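Side-chain contacts in methyltransferase domain-containing protein (Pyrococcus horikoshii, PDB 1VE3), which binds S-adenosylmethionine and is probably a methyltransferase dependent on that cofactor, although the methyl acceptor is not established: residues F142-L145 against R146-L149; F207-E210 against A211-K214. One frame throughout, in Å; residues are numbered along the deposited sequence.

How the interactions relate
Both interactions are surface contacts on one mixed sheet, one where a strand gives way to a helix and the other at a bulge within a strand. Interaction 1 lies where strand 136-143 ends and helix 145-148 begins; it combines a buried carboxylate, Asp144, with a small cluster of leucines. Interaction 2 lies within strand 207-215, the outermost strand on its side of the sheet within the chain, and consists mainly of charged groups around the bulge. Their centres are 18 Å apart and they do not touch, yet helix 196-203 serves both: Lys196 gives its backbone N-H to Asp144 and its ammonium group to Glu212.

Interaction 1. Residues F142-L145 against R146-L149; sequences FTDL and RELL
Asp144 and Glu147 show how a side chain can cap a helix. Asp144 OD1 accepts the Glu147 backbone N-H at 2.7 Å, the donor lying above the carboxylate plane, 40° out of it. With CG anti to its own backbone N (chi1 -174°), the Asp144 carboxylate stands beside the carbonyl carbon, on the side of the coming helix, where OD1 can meet Glu147 N. Glu147 CG lies tightly against it, 3.2 Å from OD1. The other oxygen, OD2, is held by the backbone N of Lys196, so both oxygens of this buried group are satisfied. The main chain adds a bond from Leu148 N to Asp144 O at 3.1 Å. Asp144 is thus the N-cap of the short helix 145-148, and also the centre of an inverse gamma turn by which the chain leaves strand 136-143. That strand is the fifth in the 3-2-1-4-5-7-6 sheet of class I methyltransferases, and Thr143 at its end is about 10 Å by its side chain from bound S-adenosylmethionine. Packing is close also around Leu145, whose CD1 reaches forward to Leu148 CB at 3.6 Å and to Leu149 CD2 at 3.8 Å. Leu148 CD2 continues the apolar patch more loosely, 4.1 Å from Thr143 CG2, while Thr143 OG1 turns to Ser219 OG. Loose too are the outward-running ends: Arg146 touches Asp144 through CB, but its guanidinium group leads away and comes near that of Arg174, a like charge. Glu147, bent at chi2, keeps OE1 4.5 Å from Asp144 OD1, a like-charge proximity that the nearby helix start probably eases.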
loop_
_atom_site.group_PDB
_atom_site.type_symbol
_atom_site.label_atom_id
_atom_site.label_comp_id
_atom_site.label_asym_id
_atom_site.label_seq_id
_atom_site.Cartn_x
_atom_site.Cartn_y
_atom_site.Cartn_z
ATOM N N PHE A 142 -14.032 -10.627 2.187
ATOM C CA PHE A 142 -14.661 -10.471 0.887
ATOM C C PHE A 142 -15.419 -9.167 0.828
ATOM O O PHE A 142 -15.675 -8.524 1.851
ATOM C CB PHE A 142 -15.621 -11.636 0.589
ATOM C CG PHE A 142 -16.828 -11.686 1.493
ATOM C CD1 PHE A 142 -16.721 -12.154 2.803
ATOM C CD2 PHE A 142 -18.065 -11.239 1.043
ATOM C CE1 PHE A 142 -17.831 -12.172 3.653
ATOM C CE2 PHE A 142 -19.176 -11.252 1.883
ATOM C CZ PHE A 142 -19.060 -11.719 3.191
ATOM N N THR A 143 -15.783 -8.785 -0.385
ATOM C CA THR A 143 -16.514 -7.555 -0.595
ATOM C C THR A 143 -17.909 -7.891 -1.095
ATOM O O THR A 143 -18.071 -8.731 -1.979
ATOM C CB THR A 143 -15.779 -6.663 -1.621
ATOM O OG1 THR A 143 -14.489 -6.329 -1.098
ATOM C CG2 THR A 143 -16.559 -5.382 -1.898
ATOM N N ASP A 144 -18.912 -7.253 -0.503
ATOM C CA ASP A 144 -20.285 -7.469 -0.921
ATOM C C ASP A 144 -20.415 -6.705 -2.236
ATOM O O ASP A 144 -20.818 -5.536 -2.261
ATOM C CB ASP A 144 -21.256 -6.909 0.120
ATOM C CG ASP A 144 -22.709 -7.229 -0.202
ATOM O OD1 ASP A 144 -23.101 -7.098 -1.380
ATOM O OD2 ASP A 144 -23.464 -7.598 0.726
ATOM N N LEU A 145 -20.044 -7.367 -3.325
ATOM C CA LEU A 145 -20.097 -6.544 -4.522
ATOM C C LEU A 145 -21.536 -6.370 -4.997
ATOM O O LEU A 145 -21.869 -5.443 -5.724
ATOM C CB LEU A 145 -19.268 -7.229 -5.609
ATOM C CG LEU A 145 -19.028 -6.325 -6.820
ATOM C CD1 LEU A 145 -19.621 -4.927 -6.632
ATOM C CD2 LEU A 145 -17.543 -6.122 -7.124
ATOM N N ARG A 146 -22.501 -7.121 -4.484
ATOM C CA ARG A 146 -23.899 -6.843 -4.785
ATOM C C ARG A 146 -24.351 -5.487 -4.247
ATOM O O ARG A 146 -25.088 -4.766 -4.912
ATOM C CB ARG A 146 -24.787 -7.959 -4.230
ATOM C CG ARG A 146 -26.250 -7.841 -4.624
ATOM C CD ARG A 146 -26.909 -9.200 -4.576
ATOM N NE ARG A 146 -26.227 -10.139 -5.465
ATOM C CZ ARG A 146 -26.478 -11.445 -5.511
ATOM N NH1 ARG A 146 -27.400 -11.972 -4.716
ATOM N NH2 ARG A 146 -25.799 -12.223 -6.345
ATOM N N GLU A 147 -23.904 -5.143 -3.045
ATOM C CA GLU A 147 -24.268 -3.868 -2.439
ATOM C C GLU A 147 -23.468 -2.725 -3.060
ATOM O O GLU A 147 -23.958 -1.602 -3.180
ATOM C CB GLU A 147 -24.016 -3.910 -0.931
ATOM C CG GLU A 147 -24.940 -4.831 -0.153
ATOM C CD GLU A 147 -26.408 -4.476 -0.330
ATOM O OE1 GLU A 147 -27.008 -4.905 -1.340
ATOM O OE2 GLU A 147 -26.958 -3.759 0.537
ATOM N N LEU A 148 -22.236 -3.023 -3.457
ATOM C CA LEU A 148 -21.351 -2.033 -4.063
ATOM C C LEU A 148 -21.719 -1.730 -5.516
ATOM O O LEU A 148 -21.457 -0.635 -6.016
ATOM C CB LEU A 148 -19.907 -2.535 -3.998
ATOM C CG LEU A 148 -18.815 -1.709 -4.678
ATOM C CD1 LEU A 148 -18.685 -0.362 -3.990
ATOM C CD2 LEU A 148 -17.496 -2.473 -4.621
ATOM N N LEU A 149 -22.326 -2.704 -6.184
ATOM C CA LEU A 149 -22.719 -2.579 -7.592
ATOM C C LEU A 149 -23.316 -1.200 -7.925
ATOM O O LEU A 149 -22.850 -0.488 -8.805
ATOM C CB LEU A 149 -23.738 -3.677 -7.901
ATOM C CG LEU A 149 -23.149 -4.800 -8.756
ATOM C CD1 LEU A 149 -24.157 -5.355 -9.765
ATOM C CD2 LEU A 149 -21.932 -4.356 -9.567
#

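Interaction 2. Residues F207-E210 against A211-K214; sequences FTKE and AEEK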
loop_
_atom_site.group_PDB
_atom_site.type_symbol
_atom_site.label_atom_id
_atom_site.label_comp_id
_atom_site.label_asym_id
_atom_site.label_seq_id
_atom_site.Cartn_x
_atom_site.Cartn_y
_atom_site.Cartn_z
ATOM N N PHE A 207 -19.895 -24.143 8.528
ATOM C CA PHE A 207 -19.291 -23.496 9.690
ATOM C C PHE A 207 -20.249 -22.721 10.577
ATOM O O PHE A 207 -21.379 -22.426 10.188
ATOM C CB PHE A 207 -18.215 -22.490 9.267
ATOM C CG PHE A 207 -17.333 -22.942 8.142
ATOM C CD1 PHE A 207 -17.682 -22.680 6.821
ATOM C CD2 PHE A 207 -16.120 -23.573 8.404
ATOM C CE1 PHE A 207 -16.829 -23.034 5.774
ATOM C CE2 PHE A 207 -15.267 -23.932 7.373
ATOM C CZ PHE A 207 -15.616 -23.667 6.057
ATOM N N THR A 208 -19.776 -22.392 11.775
ATOM C CA THR A 208 -20.507 -21.566 12.715
ATOM C C THR A 208 -19.586 -20.347 12.793
ATOM O O THR A 208 -18.362 -20.492 12.740
ATOM C CB THR A 208 -20.615 -22.235 14.097
ATOM O OG1 THR A 208 -19.302 -22.524 14.619
ATOM C CG2 THR A 208 -21.378 -23.538 13.974
ATOM N N LYS A 209 -20.139 -19.144 12.878
ATOM C CA LYS A 209 -19.244 -17.995 12.928
ATOM C C LYS A 209 -18.785 -17.594 14.319
ATOM O O LYS A 209 -19.580 -17.448 15.257
ATOM C CB LYS A 209 -19.852 -16.782 12.209
ATOM C CG LYS A 209 -21.075 -16.193 12.835
ATOM C CD LYS A 209 -21.287 -14.764 12.339
ATOM C CE LYS A 209 -21.386 -14.691 10.819
ATOM N NZ LYS A 209 -21.754 -13.323 10.350
ATOM N N GLU A 210 -17.470 -17.440 14.427
ATOM C CA GLU A 210 -16.803 -17.041 15.661
ATOM C C GLU A 210 -16.899 -15.523 15.834
ATOM O O GLU A 210 -17.296 -15.039 16.887
ATOM C CB GLU A 210 -15.326 -17.461 15.621
ATOM C CG GLU A 210 -14.555 -17.213 16.915
ATOM C CD GLU A 210 -13.104 -17.672 16.837
ATOM O OE1 GLU A 210 -12.860 -18.793 16.355
ATOM O OE2 GLU A 210 -12.203 -16.918 17.266
ATOM N N ALA A 211 -16.545 -14.778 14.786
ATOM C CA ALA A 211 -16.582 -13.320 14.837
ATOM C C ALA A 211 -16.756 -12.715 13.444
ATOM O O ALA A 211 -16.682 -13.419 12.438
ATOM C CB ALA A 211 -15.303 -12.795 15.469
ATOM N N GLU A 212 -16.975 -11.403 13.397
ATOM C CA GLU A 212 -17.150 -10.706 12.131
ATOM C C GLU A 212 -16.799 -9.232 12.277
ATOM O O GLU A 212 -17.285 -8.557 13.184
ATOM C CB GLU A 212 -18.589 -10.855 11.651
ATOM C CG GLU A 212 -18.799 -10.432 10.214
ATOM C CD GLU A 212 -20.020 -11.084 9.602
ATOM O OE1 GLU A 212 -21.156 -10.717 9.977
ATOM O OE2 GLU A 212 -19.838 -11.980 8.748
ATOM N N GLU A 213 -15.945 -8.740 11.385
ATOM C CA GLU A 213 -15.518 -7.347 11.412
ATOM C C GLU A 213 -15.922 -6.657 10.115
ATOM O O GLU A 213 -15.658 -7.172 9.025
ATOM C CB GLU A 213 -13.997 -7.257 11.544
ATOM C CG GLU A 213 -13.376 -7.965 12.743
ATOM C CD GLU A 213 -13.414 -7.140 14.025
ATOM O OE1 GLU A 213 -13.525 -5.897 13.944
ATOM O OE2 GLU A 213 -13.308 -7.741 15.114
ATOM N N LYS A 214 -16.555 -5.492 10.224
ATOM C CA LYS A 214 -16.945 -4.749 9.035
ATOM C C LYS A 214 -15.761 -3.880 8.621
ATOM O O LYS A 214 -15.213 -3.140 9.431
ATOM C CB LYS A 214 -18.167 -3.879 9.314
ATOM C CG LYS A 214 -18.780 -3.282 8.054
ATOM C CD LYS A 214 -20.216 -2.835 8.288
ATOM C CE LYS A 214 -20.908 -2.506 6.973
ATOM N NZ LYS A 214 -22.340 -2.150 7.171
#
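Glu212 OE1 is gripped by two ammonium groups, Lys209 NZ at 2.7 Å in a salt bridge and Lys196 NZ from helix 196-203. Lys209 NZ approaches obliquely, well out of the carboxylate plane, and lies nearly as close to Glu212 OE2, 2.8 Å, as to OE1. OE2 is also hydrogen-bonded to Thr222 OG1 on the neighbouring strand. Lys209 reaches this place with CG between its backbone N and carbonyl carbon (chi1 66°) and a bend at chi3 that carries CE to 3.7 Å from Glu212 OE2. In a regular strand, residues three apart would face opposite sides of the sheet. Here a classic beta bulge intervenes: Glu210 and Ala211 both face Val223 of strand 219-226, the partner in the hairpin, and the extra residue brings Lys209 and Glu212 to the same side. The axes of segments 207-210 and 211-214 make 60°, a bend consistent with the bulge. A glutamine in place of Glu212 would probably leave Lys209 and Lys196 without their shared counter-charge and set the Lys209 ammonium group free to swing. On the bulge itself, Glu210 extends away from this pair, its carboxylate bonded to Asn225 and salt-bridged to Lys137.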